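Local coordinates for DNA repair and telomere maintenance protein nbs1 (Schizosaccharomyces pombe, PDB 3HUF) that serves as the phosphoprotein-binding adaptor subunit of the MRN complex, which plays a central role in DNA double-strand break repair and telomere maintenance, and binds phosphorylated Ctp1, at residues S44-T54 with C66-K76; Y112-F120 with L133-G141. One frame throughout, in Å; residues are numbered along the deposited sequence.

In the fold
The chain carries an FHA domain followed by two BRCT domains, and the two contacts sample the first two of these modules in series. Contact 1 pairs two antiparallel strands of the FHA sandwich, and contact 2 closes a beta-alpha-beta unit in the first BRCT domain; their centres lie about 22 Å apart. They nevertheless touch where the modules meet: the SG of C66 lies 3.8 Å from the CA of G137. W113 sits on a strand of the other FHA sheet, so segment 112-120 runs from that sheet into the BRCT unit. The far end of contact 1, at S44, K45 and K76, holds the bound phosphopeptide, whereas its C66 end faces the BRCT domain.

Contact 1: residues S44-T54 with C66-K76; sequences SKRHARFTILT and CEFEVKDLDTK
An antiparallel strand pair of the FHA beta-sandwich, strands 48-52 and 68-72, runs into the loops that bind the phosphopeptide. Main-chain hydrogen bonds join R49 to K71 and T51 to E69 in both directions, and the pairing continues beyond the strands, with L73 N donating to H47 O and L53 N to E67 O. F50, V70, I52 and F68 turn into the sandwich core. There CE2 of F68 lies over one face of the F50 ring near its rim, the planes inclined at 53°, while CG1 of I52 makes a CH-pi contact over the F68 ring, 4.2 Å from its centroid. At the loop end, CG2 of T75 sits squarely over the H47 imidazole, 3.5 Å from the ring centroid. With its CG anti to the backbone N (chi1 -167°), H47 brings its ring under this methyl. S44 N donates to H47 ND1 in the ring plane at 2.9 Å, and H47 NE2 is hydrogen-bonded to G78 O, fixing the ring's rotation. D72 in turn grips T75: D72 OD1 accepts from T75 OG1 on its syn side, at 2.8 Å, and OD2 accepts from T75 N in an Asx motif. S44 OG and K45 N bind the peptide's modified, probably phosphorylated, side chain, and K76 NZ its backbone; the H47 and D72 bonds are consistent with a second shell holding these loops in place.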
loop_
_atom_site.group_PDB
_atom_site.type_symbol
_atom_site.label_atom_id
_atom_site.label_comp_id
_atom_site.label_asym_id
_atom_site.label_seq_id
_atom_site.Cartn_x
_atom_site.Cartn_y
_atom_site.Cartn_z
ATOM N N SER A 44 32.939 -11.963 8.275
ATOM C CA SER A 44 33.039 -13.046 9.257
ATOM C C SER A 44 32.012 -14.120 8.970
ATOM O O SER A 44 30.983 -13.844 8.339
ATOM C CB SER A 44 32.813 -12.525 10.661
ATOM O OG SER A 44 33.697 -11.469 10.931
ATOM N N LYS A 45 32.300 -15.334 9.439
ATOM C CA LYS A 45 31.408 -16.481 9.286
ATOM C C LYS A 45 29.969 -16.186 9.709
ATOM O O LYS A 45 29.035 -16.458 8.966
ATOM C CB LYS A 45 31.939 -17.675 10.074
ATOM C CG LYS A 45 33.211 -18.247 9.517
ATOM C CD LYS A 45 33.540 -19.559 10.187
ATOM C CE LYS A 45 35.003 -19.600 10.529
ATOM N NZ LYS A 45 35.300 -18.565 11.553
ATOM N N ARG A 46 29.811 -15.669 10.923
ATOM C CA ARG A 46 28.557 -15.076 11.379
ATOM C C ARG A 46 28.897 -13.603 11.626
ATOM O O ARG A 46 29.662 -13.300 12.550
ATOM C CB ARG A 46 28.085 -15.725 12.680
ATOM C CG ARG A 46 27.693 -17.192 12.578
ATOM C CD ARG A 46 27.308 -17.791 13.951
ATOM N NE ARG A 46 26.155 -17.136 14.590
ATOM C CZ ARG A 46 26.235 -16.284 15.620
ATOM N NH1 ARG A 46 27.418 -15.965 16.151
ATOM N NH2 ARG A 46 25.128 -15.747 16.132
ATOM N N HIS A 47 28.355 -12.693 10.812
ATOM C CA HIS A 47 28.866 -11.314 10.794
ATOM C C HIS A 47 27.954 -10.271 11.445
ATOM O O HIS A 47 28.405 -9.476 12.287
ATOM C CB HIS A 47 29.242 -10.877 9.370
ATOM C CG HIS A 47 30.045 -9.614 9.326
ATOM N ND1 HIS A 47 31.399 -9.597 9.086
ATOM C CD2 HIS A 47 29.685 -8.323 9.507
ATOM C CE1 HIS A 47 31.842 -8.352 9.124
ATOM N NE2 HIS A 47 30.817 -7.560 9.371
ATOM N N ALA A 48 26.692 -10.261 11.034
ATOM C CA ALA A 48 25.719 -9.292 11.502
ATOM C C ALA A 48 24.384 -9.949 11.843
ATOM O O ALA A 48 24.043 -11.008 11.306
ATOM C CB ALA A 48 25.499 -8.197 10.435
ATOM N N ARG A 49 23.633 -9.301 12.724
ATOM C CA ARG A 49 22.239 -9.620 12.929
ATOM C C ARG A 49 21.391 -8.446 12.438
ATOM O O ARG A 49 21.677 -7.305 12.769
ATOM C CB ARG A 49 21.973 -9.901 14.403
ATOM C CG ARG A 49 20.521 -10.208 14.707
ATOM C CD ARG A 49 20.271 -10.346 16.210
ATOM N NE ARG A 49 21.239 -11.258 16.828
ATOM C CZ ARG A 49 21.109 -12.586 16.892
ATOM N NH1 ARG A 49 20.033 -13.201 16.385
ATOM N NH2 ARG A 49 22.070 -13.305 17.470
ATOM N N PHE A 50 20.402 -8.735 11.597
ATOM C CA PHE A 50 19.410 -7.769 11.166
ATOM C C PHE A 50 18.121 -8.163 11.870
ATOM O O PHE A 50 17.696 -9.313 11.771
ATOM C CB PHE A 50 19.124 -7.865 9.666
ATOM C CG PHE A 50 20.296 -7.569 8.763
ATOM C CD1 PHE A 50 21.488 -7.021 9.243
ATOM C CD2 PHE A 50 20.169 -7.812 7.413
ATOM C CE1 PHE A 50 22.539 -6.760 8.379
ATOM C CE2 PHE A 50 21.209 -7.543 6.523
ATOM C CZ PHE A 50 22.394 -7.014 7.000
ATOM N N THR A 51 17.511 -7.219 12.573
ATOM C CA THR A 51 16.238 -7.432 13.254
ATOM C C THR A 51 15.275 -6.412 12.698
ATOM O O THR A 51 15.564 -5.216 12.680
ATOM C CB THR A 51 16.336 -7.275 14.800
ATOM O OG1 THR A 51 17.328 -8.171 15.304
ATOM C CG2 THR A 51 15.006 -7.616 15.473
ATOM N N ILE A 52 14.167 -6.893 12.158
ATOM C CA ILE A 52 13.161 -6.006 11.613
ATOM C C ILE A 52 11.977 -6.069 12.553
ATOM O O ILE A 52 11.473 -7.157 12.846
ATOM C CB ILE A 52 12.794 -6.385 10.176
ATOM C CG1 ILE A 52 14.052 -6.223 9.310
ATOM C CG2 ILE A 52 11.632 -5.503 9.663
ATOM C CD1 ILE A 52 13.906 -6.736 7.927
ATOM N N LEU A 53 11.556 -4.915 13.072
ATOM C CA LEU A 53 10.400 -4.929 13.958
ATOM C C LEU A 53 9.143 -4.975 13.120
ATOM O O LEU A 53 9.126 -4.584 11.975
ATOM C CB LEU A 53 10.382 -3.765 14.964
ATOM C CG LEU A 53 11.602 -3.598 15.867
ATOM C CD1 LEU A 53 11.414 -2.422 16.840
ATOM C CD2 LEU A 53 11.949 -4.917 16.618
ATOM N N THR A 54 8.094 -5.475 13.728
ATOM C CA THR A 54 6.772 -5.549 13.153
ATOM C C THR A 54 6.206 -4.080 13.021
ATOM O O THR A 54 6.664 -3.164 13.710
ATOM C CB THR A 54 6.027 -6.502 14.127
ATOM O OG1 THR A 54 5.337 -7.568 13.454
ATOM C CG2 THR A 54 5.257 -5.819 15.168
ATOM N N CYS A 66 9.128 -0.467 8.545
ATOM C CA CYS A 66 9.376 -1.204 9.783
ATOM C C CYS A 66 10.786 -0.879 10.242
ATOM O O CYS A 66 11.697 -0.738 9.409
ATOM C CB CYS A 66 9.271 -2.695 9.541
ATOM S SG CYS A 66 7.590 -3.266 9.243
ATOM N N GLU A 67 10.959 -0.734 11.554
ATOM C CA GLU A 67 12.282 -0.429 12.111
ATOM C C GLU A 67 13.259 -1.553 11.769
ATOM O O GLU A 67 12.966 -2.747 11.962
ATOM C CB GLU A 67 12.213 -0.257 13.634
ATOM C CG GLU A 67 13.537 0.138 14.267
ATOM C CD GLU A 67 13.359 0.546 15.692
ATOM O OE1 GLU A 67 14.103 0.025 16.568
ATOM O OE2 GLU A 67 12.451 1.374 15.938
ATOM N N PHE A 68 14.412 -1.156 11.252
ATOM C CA PHE A 68 15.432 -2.092 10.794
ATOM C C PHE A 68 16.639 -1.895 11.716
ATOM O O PHE A 68 17.207 -0.808 11.781
ATOM C CB PHE A 68 15.769 -1.751 9.336
ATOM C CG PHE A 68 16.522 -2.835 8.578
ATOM C CD1 PHE A 68 15.944 -3.429 7.451
ATOM C CD2 PHE A 68 17.813 -3.229 8.959
ATOM C CE1 PHE A 68 16.630 -4.401 6.728
ATOM C CE2 PHE A 68 18.514 -4.186 8.227
ATOM C CZ PHE A 68 17.918 -4.778 7.115
ATOM N N GLU A 69 17.033 -2.954 12.426
ATOM C CA GLU A 69 18.160 -2.883 13.351
ATOM C C GLU A 69 19.300 -3.765 12.879
ATOM O O GLU A 69 19.076 -4.832 12.307
ATOM C CB GLU A 69 17.718 -3.298 14.760
ATOM C CG GLU A 69 16.436 -2.633 15.159
ATOM C CD GLU A 69 15.806 -3.200 16.406
ATOM O OE1 GLU A 69 16.159 -4.319 16.819
ATOM O OE2 GLU A 69 14.939 -2.517 16.969
ATOM N N VAL A 70 20.523 -3.301 13.109
ATOM C CA VAL A 70 21.735 -4.024 12.710
ATOM C C VAL A 70 22.649 -4.103 13.927
ATOM O O VAL A 70 22.970 -3.084 14.505
ATOM C CB VAL A 70 22.476 -3.292 11.552
ATOM C CG1 VAL A 70 23.867 -3.895 11.313
ATOM C CG2 VAL A 70 21.637 -3.320 10.256
ATOM N N LYS A 71 23.045 -5.317 14.311
ATOM C CA LYS A 71 24.107 -5.523 15.272
ATOM C C LYS A 71 25.337 -6.151 14.628
ATOM O O LYS A 71 25.229 -7.077 13.830
ATOM C CB LYS A 71 23.648 -6.428 16.410
ATOM C CG LYS A 71 22.666 -5.784 17.363
ATOM C CD LYS A 71 23.085 -6.108 18.793
ATOM C CE LYS A 71 24.565 -5.753 19.018
ATOM N NZ LYS A 71 25.100 -6.148 20.370
ATOM N N ASP A 72 26.510 -5.646 14.991
ATOM C CA ASP A 72 27.747 -6.259 14.564
ATOM C C ASP A 72 28.034 -7.373 15.562
ATOM O O ASP A 72 27.938 -7.155 16.770
ATOM C CB ASP A 72 28.885 -5.238 14.544
ATOM C CG ASP A 72 30.211 -5.873 14.201
ATOM O OD1 ASP A 72 30.489 -6.101 12.998
ATOM O OD2 ASP A 72 30.955 -6.197 15.145
ATOM N N LEU A 73 28.379 -8.563 15.071
ATOM C CA LEU A 73 28.612 -9.702 15.971
ATOM C C LEU A 73 30.098 -9.857 16.321
ATOM O O LEU A 73 30.730 -10.876 16.005
ATOM C CB LEU A 73 28.016 -11.008 15.397
ATOM C CG LEU A 73 26.531 -11.016 14.981
ATOM C CD1 LEU A 73 26.174 -12.312 14.280
ATOM C CD2 LEU A 73 25.592 -10.776 16.169
ATOM N N ASP A 74 30.629 -8.829 16.984
ATOM C CA ASP A 74 32.011 -8.773 17.430
ATOM C C ASP A 74 32.998 -9.249 16.335
ATOM O O ASP A 74 33.814 -10.150 16.555
ATOM C CB ASP A 74 32.161 -9.551 18.756
ATOM C CG ASP A 74 31.211 -9.027 19.885
ATOM O OD1 ASP A 74 30.902 -9.814 20.809
ATOM O OD2 ASP A 74 30.771 -7.847 19.862
ATOM N N THR A 75 32.907 -8.635 15.154
ATOM C CA THR A 75 33.617 -9.120 13.961
ATOM C C THR A 75 35.034 -8.575 13.828
ATOM O O THR A 75 35.400 -7.587 14.474
ATOM C CB THR A 75 32.860 -8.807 12.640
ATOM O OG1 THR A 75 32.878 -7.396 12.396
ATOM C CG2 THR A 75 31.429 -9.298 12.697
ATOM N N LYS A 76 35.822 -9.236 12.980
ATOM C CA LYS A 76 37.171 -8.779 12.648
ATOM C C LYS A 76 37.190 -7.360 12.071
ATOM O O LYS A 76 37.914 -6.499 12.571
ATOM C CB LYS A 76 37.849 -9.753 11.671
ATOM C CG LYS A 76 39.358 -9.557 11.531
ATOM C CD LYS A 76 40.000 -10.732 10.820
ATOM C CE LYS A 76 41.496 -10.750 11.017
ATOM N NZ LYS A 76 42.099 -12.027 10.510
HETATM O O HOH W 1 31.235 -13.374 14.753
HETATM O O HOH W 2 8.579 -1.066 13.237
#

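Contact 2: residues Y112-F120 with L133-G141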
loop_
_atom_site.group_PDB
_atom_site.type_symbol
_atom_site.label_atom_id
_atom_site.label_comp_id
_atom_site.label_asym_id
_atom_site.label_seq_id
_atom_site.Cartn_x
_atom_site.Cartn_y
_atom_site.Cartn_z
ATOM N N TYR A 112 16.172 -1.575 0.932
ATOM C CA TYR A 112 15.242 -0.522 0.584
ATOM C C TYR A 112 13.828 -0.964 0.908
ATOM O O TYR A 112 13.494 -2.141 0.860
ATOM C CB TYR A 112 15.337 -0.078 -0.875
ATOM C CG TYR A 112 15.339 -1.206 -1.880
ATOM C CD1 TYR A 112 14.154 -1.587 -2.540
ATOM C CD2 TYR A 112 16.511 -1.909 -2.165
ATOM C CE1 TYR A 112 14.138 -2.642 -3.467
ATOM C CE2 TYR A 112 16.502 -2.976 -3.077
ATOM C CZ TYR A 112 15.314 -3.325 -3.734
ATOM O OH TYR A 112 15.312 -4.364 -4.646
ATOM N N TRP A 113 13.015 0.017 1.258
ATOM C CA TRP A 113 11.640 -0.230 1.621
ATOM C C TRP A 113 10.785 -0.012 0.382
ATOM O O TRP A 113 10.918 1.017 -0.281
ATOM C CB TRP A 113 11.252 0.748 2.743
ATOM C CG TRP A 113 9.811 0.699 3.149
ATOM C CD1 TRP A 113 8.818 1.572 2.787
ATOM C CD2 TRP A 113 9.208 -0.258 4.028
ATOM N NE1 TRP A 113 7.630 1.198 3.372
ATOM C CE2 TRP A 113 7.843 0.093 4.155
ATOM C CE3 TRP A 113 9.691 -1.372 4.726
ATOM C CZ2 TRP A 113 6.953 -0.633 4.956
ATOM C CZ3 TRP A 113 8.796 -2.114 5.515
ATOM C CH2 TRP A 113 7.440 -1.735 5.625
ATOM N N ARG A 114 9.942 -0.986 0.062
ATOM C CA ARG A 114 8.919 -0.810 -0.953
ATOM C C ARG A 114 7.604 -0.510 -0.228
ATOM O O ARG A 114 7.241 -1.238 0.690
ATOM C CB ARG A 114 8.772 -2.093 -1.788
ATOM C CG ARG A 114 7.855 -1.976 -3.019
ATOM C CD ARG A 114 7.997 -3.191 -4.025
ATOM N NE ARG A 114 9.283 -3.276 -4.738
ATOM C CZ ARG A 114 9.655 -2.472 -5.736
ATOM N NH1 ARG A 114 8.850 -1.484 -6.142
ATOM N NH2 ARG A 114 10.844 -2.634 -6.322
ATOM N N SER A 115 6.907 0.548 -0.648
ATOM C CA SER A 115 5.607 0.931 -0.081
ATOM C C SER A 115 4.563 -0.142 -0.257
ATOM O O SER A 115 4.376 -0.667 -1.353
ATOM C CB SER A 115 5.080 2.199 -0.752
ATOM O OG SER A 115 5.848 3.314 -0.369
ATOM N N MET A 116 3.876 -0.465 0.828
ATOM C CA MET A 116 2.780 -1.416 0.782
ATOM C C MET A 116 2.052 -1.303 2.098
ATOM O O MET A 116 2.586 -1.695 3.148
ATOM C CB MET A 116 3.277 -2.842 0.571
ATOM C CG MET A 116 2.178 -3.801 0.164
ATOM S SD MET A 116 2.768 -5.486 -0.109
ATOM C CE MET A 116 1.254 -6.143 -0.821
ATOM N N CYS A 117 0.854 -0.719 2.026
ATOM C CA CYS A 117 -0.034 -0.533 3.166
ATOM C C CYS A 117 -1.413 -0.908 2.683
ATOM O O CYS A 117 -1.863 -0.413 1.653
ATOM C CB CYS A 117 -0.062 0.929 3.640
ATOM S SG CYS A 117 1.438 1.502 4.463
ATOM N N ILE A 118 -2.078 -1.770 3.439
ATOM C CA ILE A 118 -3.331 -2.379 2.989
ATOM C C ILE A 118 -4.525 -1.876 3.802
ATOM O O ILE A 118 -4.583 -2.068 5.017
ATOM C CB ILE A 118 -3.244 -3.940 2.977
ATOM C CG1 ILE A 118 -2.219 -4.425 1.926
ATOM C CG2 ILE A 118 -4.613 -4.547 2.694
ATOM C CD1 ILE A 118 -2.135 -5.938 1.763
ATOM N N GLN A 119 -5.465 -1.206 3.131
ATOM C CA GLN A 119 -6.691 -0.768 3.786
ATOM C C GLN A 119 -7.763 -1.832 3.640
ATOM O O GLN A 119 -7.873 -2.440 2.579
ATOM C CB GLN A 119 -7.189 0.560 3.206
ATOM C CG GLN A 119 -8.529 1.034 3.822
ATOM C CD GLN A 119 -8.933 2.399 3.343
ATOM O OE1 GLN A 119 -8.514 2.830 2.279
ATOM N NE2 GLN A 119 -9.743 3.097 4.128
ATOM N N PHE A 120 -8.533 -2.067 4.706
ATOM C CA PHE A 120 -9.635 -3.020 4.676
ATOM C C PHE A 120 -10.938 -2.264 4.737
ATOM O O PHE A 120 -11.006 -1.189 5.319
ATOM C CB PHE A 120 -9.571 -3.976 5.859
ATOM C CG PHE A 120 -8.562 -5.070 5.695
ATOM C CD1 PHE A 120 -7.199 -4.803 5.868
ATOM C CD2 PHE A 120 -8.977 -6.367 5.381
ATOM C CE1 PHE A 120 -6.255 -5.811 5.742
ATOM C CE2 PHE A 120 -8.041 -7.389 5.231
ATOM C CZ PHE A 120 -6.672 -7.106 5.406
ATOM N N LEU A 133 -0.711 -10.093 8.078
ATOM C CA LEU A 133 -0.021 -9.129 7.191
ATOM C C LEU A 133 1.056 -8.371 7.937
ATOM O O LEU A 133 2.117 -8.118 7.389
ATOM C CB LEU A 133 -0.996 -8.171 6.511
ATOM C CG LEU A 133 -2.171 -8.804 5.776
ATOM C CD1 LEU A 133 -2.977 -7.769 5.030
ATOM C CD2 LEU A 133 -1.730 -9.930 4.800
ATOM N N ASN A 134 0.792 -8.048 9.194
ATOM C CA ASN A 134 1.778 -7.379 10.026
ATOM C C ASN A 134 3.079 -8.200 10.125
ATOM O O ASN A 134 4.168 -7.642 10.068
ATOM C CB ASN A 134 1.202 -7.035 11.411
ATOM C CG ASN A 134 0.045 -5.997 11.337
ATOM O OD1 ASN A 134 -0.169 -5.310 10.306
ATOM N ND2 ASN A 134 -0.724 -5.915 12.413
ATOM N N LEU A 135 2.939 -9.522 10.238
ATOM C CA LEU A 135 4.080 -10.432 10.309
ATOM C C LEU A 135 4.898 -10.483 9.027
ATOM O O LEU A 135 6.051 -10.885 9.070
ATOM C CB LEU A 135 3.640 -11.837 10.734
ATOM C CG LEU A 135 3.129 -11.902 12.168
ATOM C CD1 LEU A 135 2.340 -13.171 12.415
ATOM C CD2 LEU A 135 4.274 -11.768 13.169
ATOM N N LEU A 136 4.310 -10.043 7.911
ATOM C CA LEU A 136 5.036 -9.839 6.670
ATOM C C LEU A 136 5.661 -8.452 6.551
ATOM O O LEU A 136 6.397 -8.205 5.606
ATOM C CB LEU A 136 4.118 -10.058 5.452
ATOM C CG LEU A 136 3.440 -11.422 5.301
ATOM C CD1 LEU A 136 2.560 -11.487 4.032
ATOM C CD2 LEU A 136 4.494 -12.542 5.298
ATOM N N GLY A 137 5.356 -7.555 7.483
ATOM C CA GLY A 137 5.809 -6.149 7.418
ATOM C C GLY A 137 4.837 -5.211 6.728
ATOM O O GLY A 137 5.224 -4.127 6.250
ATOM N N ILE A 138 3.573 -5.634 6.639
ATOM C CA ILE A 138 2.577 -4.865 5.906
ATOM C C ILE A 138 1.624 -4.177 6.895
ATOM O O ILE A 138 0.827 -4.841 7.535
ATOM C CB ILE A 138 1.794 -5.724 4.843
ATOM C CG1 ILE A 138 2.762 -6.341 3.821
ATOM C CG2 ILE A 138 0.725 -4.844 4.081
ATOM C CD1 ILE A 138 2.137 -7.546 3.008
ATOM N N PRO A 139 1.728 -2.837 7.033
ATOM C CA PRO A 139 0.754 -2.116 7.867
ATOM C C PRO A 139 -0.645 -2.181 7.258
ATOM O O PRO A 139 -0.800 -2.249 6.023
ATOM C CB PRO A 139 1.276 -0.672 7.887
ATOM C CG PRO A 139 2.717 -0.751 7.400
ATOM C CD PRO A 139 2.731 -1.925 6.442
ATOM N N THR A 140 -1.648 -2.183 8.132
ATOM C CA THR A 140 -3.043 -2.323 7.737
ATOM C C THR A 140 -3.880 -1.353 8.558
ATOM O O THR A 140 -3.433 -0.878 9.622
ATOM C CB THR A 140 -3.549 -3.724 8.035
ATOM O OG1 THR A 140 -3.202 -4.056 9.387
ATOM C CG2 THR A 140 -2.918 -4.754 7.108
ATOM N N GLY A 141 -5.098 -1.087 8.087
ATOM C CA GLY A 141 -6.016 -0.194 8.778
ATOM C C GLY A 141 -7.364 -0.142 8.097
ATOM O O GLY A 141 -7.573 -0.775 7.057
HETATM O O HOH W 3 4.833 -3.248 3.559
#
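I118 and I138 meet inside the first BRCT domain, and with P139 they have the most surface buried here, each more than 60 Å². CG2 of I138 packs on CG1 of I118 at 3.7 Å, the two side chains crossing at a slant, while CD1 of I138 lies 3.8 Å from SD of M116. The two branches of one isoleucine therefore serve different neighbours: CG2, anti to the backbone N, faces I118, and CG1, anti to the carbonyl carbon (chi1 -59°), carries CD1 to the methionine. An alanine here would lose both branches, which is likely to open a gap between I118 and the sulfur of M116. From I118, CD1 continues to CD1 of L133, a methyl that also lies in the plane of the F120 ring, at its edge and 3.8 Å from CZ. P139 lays its ring alongside C117, with CG of P139 3.9 Å from SG of C117, and P139 O accepts from I118 N in a nearly straight hydrogen bond of 2.9 Å (171°). The parallel ladder goes on through G141 N to I118 O, longer and more bent, and F120 N to G141 O. Ahead of it, a water donates to both M116 O and G137 O, linking the two chains where they diverge. G137, with positive phi, follows the helix in a Schellman motif: I138 N reaches back to L133 O and G137 N to N134 O. Strand 118-120, this helix and strand 140-141 thereby form a beta-alpha-beta crossover, the opening unit of the four-stranded parallel sheet characteristic of a BRCT domain.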